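Local coordinates for protein NADPH-dependent aldehyde reductase YqhD (Escherichia coli, PDB 4QGS) that reduces a broad range of short-chain aldehydes to the corresponding alcohols with NADPH as hydride donor, using one zinc ion per subunit, at residues F99-G104 with P181-L186; V208-Q213 with G265-G270; H282-M287 with R392-A397; L316-R321 with D335-A340. All blocks are in the same frame, centred on the assembly; numbering follows the deposited sequence.

Contact 1. Residues F99-G104 with P181-L186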
# COMPACT_ATOMS: atom_id res chain seq x y z
N PHE A 99 -24.19 6.46 3.14
CA PHE A 99 -22.85 6.40 3.72
C PHE A 99 -22.28 5.00 3.57
O PHE A 99 -22.96 4.02 3.84
CB PHE A 99 -22.87 6.82 5.20
CG PHE A 99 -21.52 7.22 5.73
CD1 PHE A 99 -21.16 8.55 5.77
CD2 PHE A 99 -20.61 6.26 6.16
CE1 PHE A 99 -19.92 8.94 6.24
CE2 PHE A 99 -19.36 6.65 6.64
CZ PHE A 99 -19.01 7.99 6.67
N LEU A 100 -21.01 4.90 3.16
CA LEU A 100 -20.34 3.61 3.02
C LEU A 100 -19.29 3.41 4.10
O LEU A 100 -18.57 4.34 4.45
CB LEU A 100 -19.68 3.51 1.63
CG LEU A 100 -20.66 3.54 0.46
CD1 LEU A 100 -19.98 4.01 -0.82
CD2 LEU A 100 -21.25 2.17 0.26
N LEU A 101 -19.19 2.20 4.65
CA LEU A 101 -18.20 1.94 5.69
C LEU A 101 -17.40 0.69 5.38
O LEU A 101 -17.86 -0.42 5.59
CB LEU A 101 -18.87 1.80 7.06
CG LEU A 101 -17.93 1.61 8.25
CD1 LEU A 101 -16.93 2.73 8.39
CD2 LEU A 101 -18.74 1.46 9.56
N ALA A 102 -16.18 0.88 4.89
CA ALA A 102 -15.34 -0.25 4.51
C ALA A 102 -14.65 -0.82 5.73
O ALA A 102 -13.97 -0.10 6.46
CB ALA A 102 -14.32 0.20 3.47
N VAL A 103 -14.82 -2.12 5.94
CA VAL A 103 -14.19 -2.80 7.07
C VAL A 103 -13.27 -3.89 6.54
O VAL A 103 -13.73 -4.89 6.00
CB VAL A 103 -15.25 -3.39 8.02
CG1 VAL A 103 -14.59 -4.09 9.19
CG2 VAL A 103 -16.21 -2.30 8.50
N GLY A 104 -11.96 -3.69 6.71
CA GLY A 104 -10.98 -4.64 6.20
C GLY A 104 -9.67 -3.98 5.81
O GLY A 104 -9.24 -3.02 6.46
N PRO A 181 -11.71 8.63 2.13
CA PRO A 181 -12.57 8.46 3.30
C PRO A 181 -12.60 9.70 4.19
O PRO A 181 -11.58 10.37 4.38
CB PRO A 181 -11.94 7.26 4.03
CG PRO A 181 -10.56 7.17 3.54
CD PRO A 181 -10.58 7.68 2.12
N VAL A 182 -13.77 10.00 4.73
CA VAL A 182 -13.89 11.12 5.64
C VAL A 182 -13.12 10.78 6.91
O VAL A 182 -12.54 11.66 7.53
CB VAL A 182 -15.36 11.46 5.95
CG1 VAL A 182 -16.03 12.06 4.74
CG2 VAL A 182 -16.11 10.23 6.40
N PHE A 183 -13.11 9.50 7.30
CA PHE A 183 -12.35 9.07 8.47
C PHE A 183 -11.81 7.66 8.31
O PHE A 183 -12.29 6.89 7.50
CB PHE A 183 -13.20 9.13 9.75
CG PHE A 183 -14.39 8.21 9.71
CD1 PHE A 183 -14.27 6.88 10.07
CD2 PHE A 183 -15.62 8.68 9.29
CE1 PHE A 183 -15.36 6.04 10.01
CE2 PHE A 183 -16.72 7.84 9.24
CZ PHE A 183 -16.59 6.52 9.59
N ALA A 184 -10.81 7.33 9.11
CA ALA A 184 -10.29 5.98 9.17
C ALA A 184 -10.06 5.61 10.62
O ALA A 184 -9.38 6.34 11.36
CB ALA A 184 -8.99 5.86 8.35
N VAL A 185 -10.66 4.50 11.05
CA VAL A 185 -10.40 3.97 12.38
C VAL A 185 -9.23 3.01 12.32
O VAL A 185 -9.30 2.00 11.62
CB VAL A 185 -11.61 3.23 12.98
CG1 VAL A 185 -11.26 2.67 14.35
CG2 VAL A 185 -12.80 4.17 13.07
N LEU A 186 -8.17 3.33 13.06
CA LEU A 186 -6.95 2.53 13.12
C LEU A 186 -6.70 2.07 14.55
O LEU A 186 -6.19 2.83 15.38
CB LEU A 186 -5.74 3.35 12.62
CG LEU A 186 -5.44 3.48 11.12
CD1 LEU A 186 -6.65 3.94 10.34
CD2 LEU A 186 -4.31 4.48 10.92

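Contact 2. Residues V208-Q213 with G265-G270. With ZN (zinc ion), chain B.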
# COMPACT_ATOMS: atom_id res chain seq x y z
N VAL A 208 9.59 -0.38 1.89
CA VAL A 208 9.91 -0.12 0.49
C VAL A 208 9.14 1.09 -0.04
O VAL A 208 9.73 1.90 -0.76
CB VAL A 208 9.63 -1.36 -0.38
CG1 VAL A 208 9.85 -1.03 -1.85
CG2 VAL A 208 10.55 -2.50 0.07
N HIS A 209 7.87 1.26 0.34
CA HIS A 209 7.16 2.48 -0.07
C HIS A 209 7.93 3.72 0.38
O HIS A 209 7.99 4.71 -0.35
CB HIS A 209 5.73 2.52 0.48
CG HIS A 209 4.75 1.74 -0.35
ND1 HIS A 209 3.73 2.34 -1.05
CD2 HIS A 209 4.66 0.42 -0.61
CE1 HIS A 209 3.03 1.42 -1.69
NE2 HIS A 209 3.58 0.24 -1.44
N THR A 210 8.54 3.65 1.56
CA THR A 210 9.32 4.77 2.08
C THR A 210 10.57 5.00 1.23
O THR A 210 10.82 6.12 0.79
CB THR A 210 9.71 4.55 3.54
OG1 THR A 210 8.52 4.32 4.31
CG2 THR A 210 10.47 5.80 4.09
N VAL A 211 11.35 3.95 0.96
CA VAL A 211 12.60 4.19 0.21
C VAL A 211 12.36 4.48 -1.28
O VAL A 211 13.24 5.02 -1.95
CB VAL A 211 13.60 3.01 0.33
CG1 VAL A 211 14.00 2.78 1.79
CG2 VAL A 211 13.02 1.74 -0.29
N GLU A 212 11.17 4.16 -1.79
CA GLU A 212 10.81 4.52 -3.17
C GLU A 212 10.75 6.04 -3.31
O GLU A 212 10.84 6.56 -4.42
CB GLU A 212 9.46 3.94 -3.56
CG GLU A 212 9.42 2.41 -3.69
CD GLU A 212 9.88 1.89 -5.05
OE1 GLU A 212 10.80 2.47 -5.68
OE2 GLU A 212 9.30 0.88 -5.50
N GLN A 213 10.59 6.71 -2.18
CA GLN A 213 10.42 8.16 -2.14
C GLN A 213 11.57 8.87 -1.42
O GLN A 213 11.51 10.09 -1.18
CB GLN A 213 9.10 8.51 -1.45
CG GLN A 213 7.88 7.86 -2.12
CD GLN A 213 6.60 8.06 -1.31
OE1 GLN A 213 5.93 9.08 -1.43
NE2 GLN A 213 6.25 7.06 -0.50
N GLY A 265 1.74 10.44 2.18
CA GLY A 265 1.87 11.63 1.34
C GLY A 265 2.88 12.71 1.71
O GLY A 265 3.50 13.33 0.83
N LEU A 266 3.04 12.96 3.01
CA LEU A 266 4.01 13.94 3.48
C LEU A 266 5.43 13.61 3.00
O LEU A 266 6.15 14.49 2.52
CB LEU A 266 3.96 14.03 5.00
CG LEU A 266 4.52 15.24 5.75
CD1 LEU A 266 4.16 16.54 5.07
CD2 LEU A 266 4.01 15.23 7.18
N ILE A 267 5.86 12.35 3.10
CA ILE A 267 7.25 12.06 2.77
C ILE A 267 7.56 12.13 1.28
O ILE A 267 8.73 12.25 0.89
CB ILE A 267 7.69 10.69 3.30
CG1 ILE A 267 6.72 9.61 2.83
CG2 ILE A 267 7.76 10.72 4.82
CD1 ILE A 267 7.29 8.22 2.98
N GLY A 268 6.54 12.06 0.43
CA GLY A 268 6.75 12.10 -1.00
C GLY A 268 6.51 13.46 -1.62
O GLY A 268 6.81 13.67 -2.79
N ALA A 269 5.97 14.39 -0.84
CA ALA A 269 5.60 15.70 -1.39
C ALA A 269 6.84 16.51 -1.68
O ALA A 269 7.61 16.83 -0.78
CB ALA A 269 4.68 16.45 -0.42
N GLY A 270 7.04 16.81 -2.96
CA GLY A 270 8.13 17.67 -3.39
C GLY A 270 9.50 17.02 -3.55
O GLY A 270 10.52 17.73 -3.60
ZN ZN B . 3.52 -1.68 -2.22
O HOH W 1 10.97 11.30 1.65
O HOH W 2 2.06 -1.06 -3.60
O HOH W 3 1.63 -1.86 -1.20

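Contact 3. Residues H282-M287 with R392-A397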
# COMPACT_ATOMS: atom_id res chain seq x y z
N HIS A 282 5.94 -6.08 -9.58
CA HIS A 282 4.57 -6.37 -10.01
C HIS A 282 4.53 -7.49 -11.05
O HIS A 282 3.59 -8.29 -11.07
CB HIS A 282 3.89 -5.12 -10.57
CG HIS A 282 3.43 -4.15 -9.52
ND1 HIS A 282 2.90 -2.92 -9.83
CD2 HIS A 282 3.43 -4.22 -8.16
CE1 HIS A 282 2.58 -2.28 -8.72
NE2 HIS A 282 2.90 -3.04 -7.69
N GLU A 283 5.52 -7.54 -11.94
CA GLU A 283 5.56 -8.60 -12.95
C GLU A 283 5.85 -9.97 -12.33
O GLU A 283 5.38 -10.99 -12.85
CB GLU A 283 6.60 -8.29 -14.03
CG GLU A 283 6.39 -6.96 -14.74
CD GLU A 283 5.06 -6.82 -15.46
OE1 GLU A 283 4.32 -7.80 -15.62
OE2 GLU A 283 4.76 -5.69 -15.89
N LEU A 284 6.60 -10.01 -11.23
CA LEU A 284 6.83 -11.28 -10.51
C LEU A 284 5.54 -11.80 -9.87
O LEU A 284 5.29 -13.01 -9.86
CB LEU A 284 7.93 -11.11 -9.45
CG LEU A 284 9.33 -10.80 -10.02
CD1 LEU A 284 10.31 -10.48 -8.90
CD2 LEU A 284 9.85 -12.00 -10.85
N THR A 285 4.73 -10.90 -9.33
CA THR A 285 3.45 -11.32 -8.76
C THR A 285 2.51 -11.82 -9.86
O THR A 285 1.90 -12.89 -9.74
CB THR A 285 2.76 -10.18 -7.98
OG1 THR A 285 3.54 -9.85 -6.82
CG2 THR A 285 1.35 -10.64 -7.54
N ALA A 286 2.42 -11.06 -10.95
CA ALA A 286 1.53 -11.39 -12.05
C ALA A 286 1.88 -12.74 -12.67
O ALA A 286 1.00 -13.55 -12.98
CB ALA A 286 1.57 -10.30 -13.12
N MET A 287 3.17 -12.98 -12.84
CA MET A 287 3.60 -14.20 -13.53
C MET A 287 3.77 -15.42 -12.64
O MET A 287 3.49 -16.54 -13.07
CB MET A 287 4.91 -13.94 -14.28
CG MET A 287 5.31 -15.10 -15.16
SD MET A 287 6.69 -14.69 -16.23
CE MET A 287 5.96 -13.43 -17.29
N ARG A 392 19.21 -6.76 -16.26
CA ARG A 392 20.35 -6.91 -15.36
C ARG A 392 19.91 -7.01 -13.90
O ARG A 392 20.52 -7.72 -13.11
CB ARG A 392 21.32 -5.73 -15.52
CG ARG A 392 22.15 -5.79 -16.79
CD ARG A 392 23.41 -4.95 -16.66
NE ARG A 392 23.10 -3.56 -16.34
CZ ARG A 392 22.89 -2.61 -17.24
NH1 ARG A 392 22.97 -2.89 -18.54
NH2 ARG A 392 22.61 -1.37 -16.85
N ILE A 393 18.87 -6.26 -13.56
CA ILE A 393 18.36 -6.28 -12.19
C ILE A 393 17.74 -7.63 -11.84
O ILE A 393 18.07 -8.21 -10.80
CB ILE A 393 17.35 -5.15 -11.97
CG1 ILE A 393 18.05 -3.80 -12.08
CG2 ILE A 393 16.68 -5.28 -10.58
CD1 ILE A 393 17.09 -2.64 -12.13
N TYR A 394 16.86 -8.14 -12.69
CA TYR A 394 16.28 -9.48 -12.48
C TYR A 394 17.37 -10.55 -12.41
O TYR A 394 17.34 -11.45 -11.59
CB TYR A 394 15.30 -9.83 -13.58
CG TYR A 394 13.92 -9.20 -13.52
CD1 TYR A 394 13.18 -9.17 -12.34
CD2 TYR A 394 13.34 -8.68 -14.68
CE1 TYR A 394 11.89 -8.61 -12.32
CE2 TYR A 394 12.08 -8.11 -14.66
CZ TYR A 394 11.35 -8.09 -13.48
OH TYR A 394 10.10 -7.53 -13.51
N GLU A 395 18.35 -10.44 -13.30
CA GLU A 395 19.42 -11.42 -13.35
C GLU A 395 20.22 -11.42 -12.04
O GLU A 395 20.54 -12.48 -11.50
CB GLU A 395 20.33 -11.14 -14.55
CG GLU A 395 21.50 -12.08 -14.66
CD GLU A 395 21.10 -13.50 -15.05
OE1 GLU A 395 21.85 -14.42 -14.67
OE2 GLU A 395 20.06 -13.70 -15.73
N ALA A 396 20.53 -10.23 -11.53
CA ALA A 396 21.28 -10.12 -10.29
C ALA A 396 20.47 -10.59 -9.09
O ALA A 396 21.01 -10.89 -8.04
CB ALA A 396 21.73 -8.67 -10.08
N ALA A 397 19.15 -10.62 -9.25
CA ALA A 397 18.26 -11.00 -8.17
C ALA A 397 18.08 -12.51 -8.09
O ALA A 397 17.39 -13.01 -7.20
CB ALA A 397 16.91 -10.32 -8.35

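Contact 4. Residues L316-R321 with D335-A340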
# COMPACT_ATOMS: atom_id res chain seq x y z
N LEU A 316 24.24 6.77 0.58
CA LEU A 316 25.16 7.07 1.66
C LEU A 316 24.46 7.76 2.83
O LEU A 316 24.79 7.52 4.00
CB LEU A 316 26.30 7.98 1.14
CG LEU A 316 27.25 7.28 0.17
CD1 LEU A 316 28.13 8.33 -0.52
CD2 LEU A 316 28.09 6.27 0.89
N GLN A 317 23.48 8.60 2.52
CA GLN A 317 22.71 9.26 3.58
C GLN A 317 21.89 8.23 4.34
O GLN A 317 21.83 8.25 5.57
CB GLN A 317 21.80 10.36 3.00
CG GLN A 317 21.04 11.14 4.09
CD GLN A 317 20.36 12.40 3.56
OE1 GLN A 317 20.76 12.95 2.54
NE2 GLN A 317 19.32 12.84 4.26
N TYR A 318 21.28 7.32 3.60
CA TYR A 318 20.51 6.22 4.17
C TYR A 318 21.40 5.37 5.07
O TYR A 318 21.02 5.02 6.19
CB TYR A 318 19.90 5.40 3.02
CG TYR A 318 19.33 4.03 3.35
CD1 TYR A 318 18.10 3.90 3.97
CD2 TYR A 318 20.00 2.88 2.96
CE1 TYR A 318 17.55 2.64 4.24
CE2 TYR A 318 19.46 1.60 3.21
CZ TYR A 318 18.24 1.50 3.86
OH TYR A 318 17.70 0.26 4.12
N ALA A 319 22.60 5.06 4.59
CA ALA A 319 23.52 4.22 5.35
C ALA A 319 23.88 4.85 6.69
O ALA A 319 23.89 4.18 7.71
CB ALA A 319 24.77 3.94 4.55
N GLU A 320 24.15 6.15 6.67
CA GLU A 320 24.51 6.87 7.88
C GLU A 320 23.31 7.10 8.81
O GLU A 320 23.36 6.78 10.00
CB GLU A 320 25.15 8.21 7.50
CG GLU A 320 25.63 9.03 8.68
CD GLU A 320 26.44 10.24 8.23
OE1 GLU A 320 27.35 10.07 7.40
OE2 GLU A 320 26.14 11.35 8.70
N ARG A 321 22.22 7.64 8.26
CA ARG A 321 21.07 8.07 9.06
C ARG A 321 20.22 6.92 9.57
O ARG A 321 19.68 6.99 10.67
CB ARG A 321 20.18 9.02 8.26
CG ARG A 321 20.82 10.37 7.88
CD ARG A 321 20.66 11.39 8.99
NE ARG A 321 21.31 12.66 8.64
CZ ARG A 321 20.70 13.67 8.03
NH1 ARG A 321 19.42 13.58 7.70
NH2 ARG A 321 21.37 14.80 7.76
N ASP A 335 27.66 -0.80 0.05
CA ASP A 335 27.57 -2.27 0.12
C ASP A 335 27.01 -2.72 1.46
O ASP A 335 26.15 -3.59 1.52
CB ASP A 335 28.94 -2.92 -0.12
CG ASP A 335 29.34 -2.91 -1.59
OD1 ASP A 335 28.58 -2.38 -2.43
OD2 ASP A 335 30.43 -3.43 -1.89
N ALA A 336 27.49 -2.11 2.55
CA ALA A 336 27.02 -2.50 3.88
C ALA A 336 25.55 -2.14 4.09
O ALA A 336 24.82 -2.88 4.75
CB ALA A 336 27.89 -1.87 4.96
N ALA A 337 25.12 -1.01 3.52
CA ALA A 337 23.73 -0.58 3.64
C ALA A 337 22.81 -1.52 2.89
O ALA A 337 21.74 -1.89 3.38
CB ALA A 337 23.56 0.84 3.13
N ILE A 338 23.22 -1.91 1.69
CA ILE A 338 22.44 -2.87 0.90
C ILE A 338 22.37 -4.22 1.63
O ILE A 338 21.30 -4.83 1.72
CB ILE A 338 23.05 -3.04 -0.53
CG1 ILE A 338 22.87 -1.75 -1.32
CG2 ILE A 338 22.38 -4.19 -1.27
CD1 ILE A 338 23.53 -1.75 -2.69
N ALA A 339 23.49 -4.67 2.18
CA ALA A 339 23.52 -5.94 2.90
C ALA A 339 22.65 -5.90 4.16
O ALA A 339 21.96 -6.88 4.47
CB ALA A 339 24.95 -6.33 3.25
N ALA A 340 22.69 -4.78 4.89
CA ALA A 340 21.88 -4.64 6.10
C ALA A 340 20.39 -4.68 5.75
O ALA A 340 19.58 -5.21 6.52
CB ALA A 340 22.21 -3.33 6.85

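Contact 1. Residues F99-G104 with P181-L186
Phe99 drives the far end of its ring into a notch formed by Val182 and Phe183. On one side of the notch, Phe99 CZ meets Phe183 CE2 at 3.4 Å; on the other, Val182 CG2 abuts the ring edge near its plane, 3.7 Å from the same CZ. The two phenyl groups meet rim to rim, neither over the other's face, with planes 12° apart and centroids 5.9 Å apart. Phe183 returns the fit. Its outer rim rides in the hollow between Phe99 and Leu101, which are two residues apart on the strand and so on the same side of it, and Leu101 CD1 sits 4.0 Å from Phe183 CZ, with the two side chains nearly perpendicular. The reach of Phe99 comes from its first torsion: CG stands anti to the backbone N (chi1 -161°), which swings the ring out toward the second strand. With an alanine here, the Val182 methyl and the Phe183 rim would probably face a gap, and the Phe183 ring would be held less firmly in its rotation. Ile37 touches Phe99, while Leu33 and Gln36, also in loops, touch Phe183; Leu100 and Ala102 turn to helix 106-119. The backbones exchange no hydrogen bonds, because strand 144-148 lies between them and the side chains meet across it. The contact lies in the parallel, Rossmann-like sheet of the NADP-binding domain, where strand 99-104 leads directly into the cofactor-binding Gly106 and Ser107.

Contact 2. Residues V208-Q213 with G265-G270
Ile267 pushes its CD1 methyl between Thr210 and Gln213, on helix 196-211 and the residues that follow it, one of the zinc-binding helices of the all-helical C-terminal domain. This is the tight part: CD1 lies 4.1 Å from Thr210 CG2 and 3.8 Å from Gln213 NE2. Beside it, Gln213 OE1 comes to 3.2 Å from Gly268 CA, and a beta carbon on Gly268 would collide with that oxygen. The other side is looser and wetter. There a water lies 3.1 Å from Gln213 O and also near Ile267 O, though that second approach is too short to be trusted as a bond. No direct hydrogen bond joins the segments. A leucine in place of Gln213 would probably leave His209 O without this donor and lose the OE1 contact at Gly268. His209 itself binds the zinc ion with Asp205, His278, His292 and two waters, and Glu212 holds His278 from the second shell. The amide of Gln213 thus grips the carbonyl of a metal ligand: its NE2 reaches His209 O at 2.9 Å in a nearly straight bond (177°), the donor standing 50° above the carbonyl plane.

Contact 3. Residues H282-M287 with R392-A397
Leu284 and Tyr394 supply the apolar part of this contact between helix 276-288 and helix 387-396. The branch point of the leucine, CG, lies 4.1 Å from Tyr394 CE1, and the leucine and the ring run alongside each other, pointing opposite ways. The leucine meets the ring obliquely. Tyrosine length is what makes the meeting possible, since the closest alpha carbons, Leu284 CA and Tyr394 CA, remain 9.8 Å apart. Thr295 and Leu367, from helices 292-306 and 364-373, also pack on Leu284.

The second kind of meeting sets a polar atom against aliphatic carbon. Tyr394 OH rests 3.6 Å from Glu283 CB and 3.9 Å from Glu283 CG, without a hydrogen bond to the glutamate. A bend at its second torsion (chi2 -60°) turns the glutamate chain aside, and the carboxylate plane ends up 79° from that of the ring.

Hydrogen bonding is left to partners outside the two segments. Tyr394 OH bonds to Leu280 O, a carbonyl earlier on helix 276-288, while Glu283 OE2 bonds to His374 ND1. The tyrosine hydroxyl and Glu283 OE2 each have a partner although the residues are buried. The tyrosine works as a spacer with a polar end: its ring supplies apolar surface, and its hydroxyl ties the C-terminal helix to the same helix that carries the zinc ligand His278. The chemistry implies a joint in which the hydroxyl-to-carbonyl bond probably helps to fix where the ring end lies and the remaining area is simple van der Waals contact, with no charge pairing between the segments.

Contact 4. Residues L316-R321 with D335-A340
Ala337 is where helix 330-347 comes against helix 312-323, its methyl group lodged beside Ala319 and the ring of Tyr318. The second helix can be followed residue by residue around this point. Asp335, already inside the helix, is exposed, and its OD1 forms a salt bridge with Arg308. Ala336 then packs on Ile325, in the loop that joins the two helices.

At Ala337 the helices close up. Its CB lies 3.6 Å from Ala319 CB, methyl against methyl, and the alpha carbons of the same pair, Ala319 CA and Ala337 CA, are a mere 5.1 Å apart. Such proximity depends on both residues being small. The flank is filled by Tyr318, where a chi1 of 166° sets the ring opposite the backbone N, directing it along the neighbouring helix; Tyr318 CD2 reaches 4.1 Å from Ala337 CB, approaching obliquely. Beyond the ring, Tyr318 OH hydrogen-bonds with Thr341 OG1, which in turn bonds to Ala337 O, and Trp323 NE1 also meets the hydroxyl. Trp304 and Trp323 make edge-to-face pairs with the ring.

Ile338, the next residue, points its beta carbon away from helix 312-323 and packs instead on Pro301 and Trp304 of helix 292-306. The second helix is thus wedged between two neighbours on successive residues.

Between these segments there is no hydrogen bond or ion pair. What the chemistry implies is two helices consecutive in the chain, crossing at an Ala319-Ala337 contact, in which the hydroxyl of a buried tyrosine is satisfied by Thr341 and Trp323 while its ring packs beside the Ala337 methyl.

How the contacts relate
Contact 1 lies in the parallel sheet of the NADP-binding domain, whereas contacts 2, 3 and 4 belong to the helical part that follows. Strand 183-186 and helix 196-211 are consecutive elements, yet the centres of contacts 1 and 2 are about 23 Å apart. Contact 2 holds a zinc ligand; contact 3, some 22 Å away between centres, uses helix 276-288, which supplies His278. Contact 4 falls in sequence between the two segments of contact 3, and its nearest atoms come within about 4 Å of contact 2. Helix 292-306, which bears His292, packs against contacts 2, 3 and 4, linking the metal site to the outer helices; contact 1 lies across the chain's centre from contacts 3 and 4.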